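PDB 2HZG: mandelate racemase/muconate lactonizing enzyme/Enolase superfamily from Rhodobacter sphaeroides, which belongs to the enolase superfamily, pairing an N-terminal capping domain with a TIM-barrel-type domain that carries a sodium ion at its metal site. Local coordinates for residues A255-N258 with F259-Q263; H264-Y268 with G269-F273; E379-G383 with G384-Y388. One frame throughout, in Å; residues are numbered along the deposited sequence.

Interaction 1. Residues A255-N258 with F259-Q263; sequences AAHN and FHMAQ
Asn258 caps the N-terminus of helix 259-268: its side-chain OD1 accepts a hydrogen bond from Met261 N at 3.0 Å, so this amide of the first turn has an acceptor although no earlier helical carbonyl is available. The bond is fairly straight, 161° at the hydrogen, and the donor lies nearly along the C=O axis. A chi1 of 54°, which tucks the amide between the Asn258 backbone N and carbonyl carbon, folds OD1 back over the helix start. Within the first turn, Gln263 N bonds to Phe259 O. Met261 returns the contact to the loop. Its chain runs from the backbone past the Asn258 amide, where Met261 CG lies 3.4 Å from Asn258 OD1, and bends at chi3. Met261 SD accepts a weak hydrogen bond from His257 N, long at 3.5 Å but nearly linear, and at the same time lies over one face of the His257 imidazole. Ala256 CB rests against Met261 CB at 3.7 Å and also meets the Ala262 methyl. The His257 side chain also packs on Pro100 and His101 of helix 99-118 and on Leu97 of the second subunit. Nearest to the imidazole, Met261 SD stands 3.3 Å from His257 CE1, displaced toward the ring's rim.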
loop_
_atom_site.group_PDB
_atom_site.type_symbol
_atom_site.label_atom_id
_atom_site.label_comp_id
_atom_site.label_asym_id
_atom_site.label_seq_id
_atom_site.Cartn_x
_atom_site.Cartn_y
_atom_site.Cartn_z
ATOM N N ALA A 255 10.427 -2.654 -0.819
ATOM C CA ALA A 255 9.089 -2.083 -1.015
ATOM C C ALA A 255 8.101 -2.475 0.090
ATOM O O ALA A 255 6.964 -1.977 0.103
ATOM C CB ALA A 255 8.532 -2.446 -2.391
ATOM N N ALA A 256 8.516 -3.329 1.032
ATOM C CA ALA A 256 7.613 -3.711 2.145
ATOM C C ALA A 256 7.217 -2.475 2.957
ATOM O O ALA A 256 8.084 -1.738 3.461
ATOM C CB ALA A 256 8.254 -4.760 3.061
ATOM N N HIS A 257 5.917 -2.221 3.059
ATOM C CA HIS A 257 5.435 -1.123 3.906
ATOM C C HIS A 257 4.734 -1.712 5.138
ATOM O O HIS A 257 4.118 -1.000 5.904
ATOM C CB HIS A 257 4.525 -0.150 3.132
ATOM C CG HIS A 257 3.328 -0.807 2.507
ATOM N ND1 HIS A 257 3.267 -1.134 1.168
ATOM C CD2 HIS A 257 2.147 -1.199 3.044
ATOM C CE1 HIS A 257 2.099 -1.695 0.909
ATOM N NE2 HIS A 257 1.399 -1.738 2.026
ATOM N N ASN A 258 4.828 -3.027 5.303
ATOM C CA ASN A 258 4.473 -3.658 6.557
ATOM C C ASN A 258 5.280 -4.927 6.741
ATOM O O ASN A 258 5.957 -5.380 5.814
ATOM C CB ASN A 258 2.951 -3.900 6.688
ATOM C CG ASN A 258 2.376 -4.692 5.515
ATOM O OD1 ASN A 258 2.773 -5.827 5.275
ATOM N ND2 ASN A 258 1.437 -4.092 4.791
ATOM N N PHE A 259 5.202 -5.491 7.939
ATOM C CA PHE A 259 5.902 -6.725 8.267
ATOM C C PHE A 259 5.539 -7.899 7.344
ATOM O O PHE A 259 6.413 -8.633 6.917
ATOM C CB PHE A 259 5.663 -7.118 9.738
ATOM C CG PHE A 259 6.088 -8.526 10.066
ATOM C CD1 PHE A 259 7.421 -8.826 10.310
ATOM C CD2 PHE A 259 5.148 -9.556 10.123
ATOM C CE1 PHE A 259 7.823 -10.104 10.608
ATOM C CE2 PHE A 259 5.539 -10.861 10.402
ATOM C CZ PHE A 259 6.879 -11.139 10.653
ATOM N N HIS A 260 4.255 -8.107 7.081
ATOM C CA HIS A 260 3.854 -9.286 6.315
ATOM C C HIS A 260 4.313 -9.315 4.855
ATOM O O HIS A 260 4.561 -10.388 4.329
ATOM C CB HIS A 260 2.358 -9.615 6.491
ATOM C CG HIS A 260 2.072 -10.271 7.808
ATOM N ND1 HIS A 260 1.579 -9.578 8.892
ATOM C CD2 HIS A 260 2.284 -11.541 8.235
ATOM C CE1 HIS A 260 1.477 -10.397 9.926
ATOM N NE2 HIS A 260 1.895 -11.594 9.552
ATOM N N MET A 261 4.429 -8.157 4.214
ATOM C CA MET A 261 5.066 -8.094 2.884
ATOM C C MET A 261 6.485 -8.701 2.906
ATOM O O MET A 261 6.858 -9.462 2.009
ATOM C CB MET A 261 5.115 -6.667 2.373
ATOM C CG MET A 261 3.754 -6.129 1.982
ATOM S SD MET A 261 3.882 -4.483 1.292
ATOM C CE MET A 261 4.736 -4.748 -0.276
ATOM N N ALA A 262 7.253 -8.394 3.947
ATOM C CA ALA A 262 8.586 -8.970 4.104
ATOM C C ALA A 262 8.494 -10.465 4.456
ATOM O O ALA A 262 9.192 -11.292 3.850
ATOM C CB ALA A 262 9.379 -8.210 5.157
ATOM N N GLN A 263 7.637 -10.818 5.423
ATOM C CA GLN A 263 7.494 -12.236 5.777
ATOM C C GLN A 263 7.047 -13.109 4.607
ATOM O O GLN A 263 7.547 -14.217 4.430
ATOM C CB GLN A 263 6.544 -12.449 6.950
ATOM C CG GLN A 263 6.678 -13.861 7.502
ATOM C CD GLN A 263 5.653 -14.164 8.575
ATOM O OE1 GLN A 263 6.015 -14.430 9.717
ATOM N NE2 GLN A 263 4.380 -14.116 8.219
#

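Interaction 2. Residues H264-Y268 with G269-F273; sequences HLMDY and GRIGF
Gly269 and Ile271 fold back on Leu265 near the C-terminal end of helix 259-268. Gly269 N donates a hydrogen bond to Leu265 O at 2.8 Å, continuing the helical bonding by one residue, but the bond is bent to 131° and the donor stands above the carbonyl plane. The backbone of Gly269 thus lies close against that oxygen. Arg270 then takes up a positive phi of 60°, which turns the chain away from the helix axis and brings Ile271 round to face the helix. Both branches of Ile271 press on the same side of Leu265 CG, the two side chains crossing at about a right angle: Ile271 CD1 lies 3.7 Å from Leu265 CG, and Ile271 CG2 also meets Leu265 CD1. With chi1 at 49°, CG1 of Ile271 is also brought beside Leu265 O, and Ile271 CD1 reaches Met266 CG at 3.9 Å. Two waters occupy the polar flank. One donates to Met266 O at 2.8 Å and to Ile271 O at 2.7 Å, bridging helix and loop; the other also donates to Met266 O. Ile271 further packs on Ile250 of strand 249-252, and Met266 on helix 284-297. This is a helix C-terminus ended by a positive-phi residue, the helix-to-strand connection into strand 273-276 of a TIM barrel.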
loop_
_atom_site.group_PDB
_atom_site.type_symbol
_atom_site.label_atom_id
_atom_site.label_comp_id
_atom_site.label_asym_id
_atom_site.label_seq_id
_atom_site.Cartn_x
_atom_site.Cartn_y
_atom_site.Cartn_z
ATOM N N HIS A 264 6.093 -12.607 3.829
ATOM C CA HIS A 264 5.607 -13.342 2.655
ATOM C C HIS A 264 6.674 -13.523 1.591
ATOM O O HIS A 264 6.771 -14.593 0.981
ATOM C CB HIS A 264 4.377 -12.664 2.055
ATOM C CG HIS A 264 3.186 -12.672 2.965
ATOM N ND1 HIS A 264 2.107 -11.834 2.786
ATOM C CD2 HIS A 264 2.910 -13.414 4.062
ATOM C CE1 HIS A 264 1.215 -12.061 3.734
ATOM N NE2 HIS A 264 1.685 -13.006 4.528
ATOM N N LEU A 265 7.463 -12.477 1.353
ATOM C CA LEU A 265 8.596 -12.595 0.436
ATOM C C LEU A 265 9.571 -13.670 0.894
ATOM O O LEU A 265 10.016 -14.484 0.075
ATOM C CB LEU A 265 9.319 -11.240 0.254
ATOM C CG LEU A 265 10.393 -11.200 -0.840
ATOM C CD1 LEU A 265 9.825 -11.443 -2.248
ATOM C CD2 LEU A 265 11.079 -9.838 -0.757
ATOM N N MET A 266 9.891 -13.702 2.190
ATOM C CA MET A 266 10.758 -14.790 2.705
ATOM C C MET A 266 10.115 -16.166 2.583
ATOM O O MET A 266 10.766 -17.118 2.151
ATOM C CB MET A 266 11.187 -14.551 4.143
ATOM C CG MET A 266 12.038 -13.301 4.300
ATOM S SD MET A 266 12.643 -13.096 5.986
ATOM C CE MET A 266 11.178 -12.510 6.817
ATOM N N ASP A 267 8.837 -16.257 2.943
ATOM C CA ASP A 267 8.157 -17.552 2.960
ATOM C C ASP A 267 7.717 -18.089 1.598
ATOM O O ASP A 267 7.746 -19.289 1.407
ATOM C CB ASP A 267 6.993 -17.556 3.953
ATOM C CG ASP A 267 7.477 -17.554 5.392
ATOM O OD1 ASP A 267 8.643 -17.928 5.636
ATOM O OD2 ASP A 267 6.715 -17.135 6.273
ATOM N N TYR A 268 7.308 -17.216 0.676
ATOM C CA TYR A 268 6.841 -17.653 -0.636
ATOM C C TYR A 268 7.773 -17.259 -1.805
ATOM O O TYR A 268 7.701 -17.845 -2.878
ATOM C CB TYR A 268 5.430 -17.123 -0.876
ATOM C CG TYR A 268 4.469 -17.564 0.215
ATOM C CD1 TYR A 268 4.004 -18.878 0.258
ATOM C CD2 TYR A 268 4.048 -16.679 1.209
ATOM C CE1 TYR A 268 3.144 -19.307 1.254
ATOM C CE2 TYR A 268 3.171 -17.096 2.224
ATOM C CZ TYR A 268 2.725 -18.422 2.222
ATOM O OH TYR A 268 1.862 -18.884 3.195
ATOM N N GLY A 269 8.619 -16.252 -1.603
ATOM C CA GLY A 269 9.408 -15.700 -2.703
ATOM C C GLY A 269 10.717 -16.403 -2.932
ATOM O O GLY A 269 11.353 -16.184 -3.951
ATOM N N ARG A 270 11.147 -17.225 -1.968
ATOM C CA ARG A 270 12.408 -17.982 -2.092
ATOM C C ARG A 270 13.613 -17.029 -2.246
ATOM O O ARG A 270 14.575 -17.318 -2.969
ATOM C CB ARG A 270 12.343 -18.981 -3.275
ATOM C CG ARG A 270 11.306 -20.100 -3.136
ATOM C CD ARG A 270 11.448 -21.091 -4.308
ATOM N NE ARG A 270 12.788 -21.698 -4.355
ATOM C CZ ARG A 270 13.152 -22.659 -5.203
ATOM N NH1 ARG A 270 12.276 -23.137 -6.091
ATOM N NH2 ARG A 270 14.387 -23.147 -5.165
ATOM N N ILE A 271 13.545 -15.879 -1.584
ATOM C CA ILE A 271 14.675 -14.949 -1.565
ATOM C C ILE A 271 15.770 -15.433 -0.613
ATOM O O ILE A 271 15.490 -16.082 0.402
ATOM C CB ILE A 271 14.266 -13.501 -1.185
ATOM C CG1 ILE A 271 13.396 -13.500 0.089
ATOM C CG2 ILE A 271 13.574 -12.817 -2.363
ATOM C CD1 ILE A 271 13.516 -12.183 0.922
ATOM N N GLY A 272 17.012 -15.101 -0.957
ATOM C CA GLY A 272 18.148 -15.342 -0.089
ATOM C C GLY A 272 18.515 -14.166 0.790
ATOM O O GLY A 272 19.229 -14.342 1.777
ATOM N N PHE A 273 18.041 -12.969 0.437
ATOM C CA PHE A 273 18.351 -11.742 1.176
ATOM C C PHE A 273 17.078 -10.932 1.336
ATOM O O PHE A 273 16.424 -10.624 0.351
ATOM C CB PHE A 273 19.410 -10.867 0.440
ATOM C CG PHE A 273 20.739 -11.566 0.237
ATOM C CD1 PHE A 273 21.781 -11.396 1.163
ATOM C CD2 PHE A 273 20.939 -12.412 -0.853
ATOM C CE1 PHE A 273 23.013 -12.053 0.988
ATOM C CE2 PHE A 273 22.166 -13.084 -1.039
ATOM C CZ PHE A 273 23.199 -12.904 -0.119
HETATM O O HOH W 1 13.371 -17.606 1.262
HETATM O O HOH W 2 10.145 -19.183 -0.053
#

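Interaction 3. Residues E379-G383 with G384-Y388; sequences EIRIG and GQLIY
Ile380, Ile382 and Ile387 form the apolar centre of this hairpin. Ile387 reaches across with both ends of its longer branch: CD1 meets Ile382 CG1 at 3.6 Å, and CG1 lies 3.8 Å from Ile380 CG2. Its chi1 of 68° places CG1 between the backbone N and the carbonyl carbon and so turns that branch toward the partner strand. Ile380 CD1 also touches CB of Tyr388, whose hydroxyl is hydrogen-bonded to Leu10 O, and Ile52 and Val56 of helix 48-56 pack against this side. Ile380 O accepts from two amides, Ile387 N at 2.9 Å and Tyr388 N at 3.3 Å, while Ile380 N bonds to Tyr388 O. Two residues thus stand opposite one, a classic beta bulge. Beyond it, Ile382 and Gln385 form a hydrogen-bonded pair joined by reciprocal backbone bonds. On the other face Leu386 CG lies over the centre of the Arg381 guanidinium, 3.6 Å from CZ. Leu386 CD2 meets Glu379 CB at 3.8 Å. The extended Arg381 chain carries NH1 to Gly384 O at 2.9 Å; the oxygen lies near the guanidinium plane, so the group is held at its edge as well as over its face. Gly383 and Gly384, both with positive phi, are the central pair of the type I' turn from Ile382 to Gln385. Residues 379-382 also pair antiparallel with a strand of the second subunit, extending the sheet across the interface. The arrangement is a beta hairpin with a two-residue type I' turn and a classic bulge.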
loop_
_atom_site.group_PDB
_atom_site.type_symbol
_atom_site.label_atom_id
_atom_site.label_comp_id
_atom_site.label_asym_id
_atom_site.label_seq_id
_atom_site.Cartn_x
_atom_site.Cartn_y
_atom_site.Cartn_z
ATOM N N GLU A 379 1.699 24.462 1.529
ATOM C CA GLU A 379 0.488 24.827 2.270
ATOM C C GLU A 379 -0.691 24.001 1.817
ATOM O O GLU A 379 -0.898 23.806 0.612
ATOM C CB GLU A 379 0.125 26.304 2.098
ATOM C CG GLU A 379 1.095 27.259 2.772
ATOM C CD GLU A 379 0.722 28.729 2.567
ATOM O OE1 GLU A 379 -0.249 29.019 1.826
ATOM O OE2 GLU A 379 1.410 29.593 3.169
ATOM N N ILE A 380 -1.459 23.524 2.790
ATOM C CA ILE A 380 -2.714 22.845 2.505
ATOM C C ILE A 380 -3.841 23.571 3.250
ATOM O O ILE A 380 -3.753 23.781 4.465
ATOM C CB ILE A 380 -2.677 21.335 2.892
ATOM C CG1 ILE A 380 -1.522 20.594 2.176
ATOM C CG2 ILE A 380 -4.030 20.673 2.589
ATOM C CD1 ILE A 380 -1.108 19.266 2.830
ATOM N N ARG A 381 -4.878 23.969 2.507
ATOM C CA ARG A 381 -6.103 24.523 3.097
ATOM C C ARG A 381 -7.332 23.674 2.831
ATOM O O ARG A 381 -7.520 23.183 1.719
ATOM C CB ARG A 381 -6.382 25.916 2.552
ATOM C CG ARG A 381 -5.505 26.968 3.120
ATOM C CD ARG A 381 -5.697 28.297 2.407
ATOM N NE ARG A 381 -4.583 29.186 2.723
ATOM C CZ ARG A 381 -4.559 30.013 3.761
ATOM N NH1 ARG A 381 -5.606 30.096 4.578
ATOM N NH2 ARG A 381 -3.489 30.769 3.969
ATOM N N ILE A 382 -8.175 23.541 3.855
ATOM C CA ILE A 382 -9.511 22.955 3.734
ATOM C C ILE A 382 -10.499 23.995 4.269
ATOM O O ILE A 382 -10.277 24.558 5.335
ATOM C CB ILE A 382 -9.647 21.634 4.550
ATOM C CG1 ILE A 382 -8.664 20.553 4.042
ATOM C CG2 ILE A 382 -11.089 21.152 4.567
ATOM C CD1 ILE A 382 -9.041 19.905 2.715
ATOM N N GLY A 383 -11.564 24.266 3.518
ATOM C CA GLY A 383 -12.562 25.268 3.918
ATOM C C GLY A 383 -11.942 26.630 4.189
ATOM O O GLY A 383 -12.339 27.322 5.127
ATOM N N GLY A 384 -10.956 26.997 3.374
ATOM C CA GLY A 384 -10.249 28.276 3.505
ATOM C C GLY A 384 -9.185 28.324 4.589
ATOM O O GLY A 384 -8.370 29.244 4.614
ATOM N N GLN A 385 -9.186 27.328 5.470
ATOM C CA GLN A 385 -8.323 27.285 6.657
ATOM C C GLN A 385 -7.084 26.403 6.470
ATOM O O GLN A 385 -7.182 25.286 5.937
ATOM C CB GLN A 385 -9.124 26.782 7.866
ATOM C CG GLN A 385 -10.285 27.720 8.296
ATOM C CD GLN A 385 -9.782 29.036 8.878
ATOM O OE1 GLN A 385 -9.966 30.109 8.283
ATOM N NE2 GLN A 385 -9.107 28.955 10.035
ATOM N N LEU A 386 -5.929 26.897 6.923
ATOM C CA LEU A 386 -4.696 26.109 6.865
ATOM C C LEU A 386 -4.801 24.903 7.777
ATOM O O LEU A 386 -5.173 25.026 8.939
ATOM C CB LEU A 386 -3.456 26.931 7.230
ATOM C CG LEU A 386 -2.893 27.888 6.179
ATOM C CD1 LEU A 386 -1.981 28.910 6.854
ATOM C CD2 LEU A 386 -2.154 27.156 5.071
ATOM N N ILE A 387 -4.521 23.727 7.219
ATOM C CA ILE A 387 -4.354 22.530 8.027
ATOM C C ILE A 387 -2.892 22.077 8.013
ATOM O O ILE A 387 -2.487 21.247 8.818
ATOM C CB ILE A 387 -5.331 21.378 7.622
ATOM C CG1 ILE A 387 -4.994 20.817 6.223
ATOM C CG2 ILE A 387 -6.804 21.869 7.755
ATOM C CD1 ILE A 387 -5.699 19.497 5.888
ATOM N N TYR A 388 -2.116 22.618 7.081
ATOM C CA TYR A 388 -0.655 22.441 7.104
ATOM C C TYR A 388 0.078 23.628 6.490
ATOM O O TYR A 388 -0.314 24.148 5.454
ATOM C CB TYR A 388 -0.196 21.115 6.446
ATOM C CG TYR A 388 1.317 21.006 6.348
ATOM C CD1 TYR A 388 1.987 21.490 5.229
ATOM C CD2 TYR A 388 2.079 20.459 7.388
ATOM C CE1 TYR A 388 3.396 21.426 5.125
ATOM C CE2 TYR A 388 3.504 20.381 7.292
ATOM C CZ TYR A 388 4.141 20.867 6.155
ATOM O OH TYR A 388 5.520 20.829 6.031
#

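Interactions 1 and 2 follow one another along the chain and share helix 259-268: residues 255-263 start it and residues 264-273 finish it, with centres 11 Å apart. Together they span the connection from strand 249-252 to strand 273-276, neighbours in the parallel sheet of the barrel domain. Interaction 3 comes much later, in the hairpin of strands 378-382 and 385-389; its centre lies about 33 Å from that of interaction 1 and 44 Å from that of interaction 2, without touching either. All three sites nevertheless reach the second subunit, so the dimer interface involves both a barrel helix and the distant hairpin, whose sheet continues into the partner.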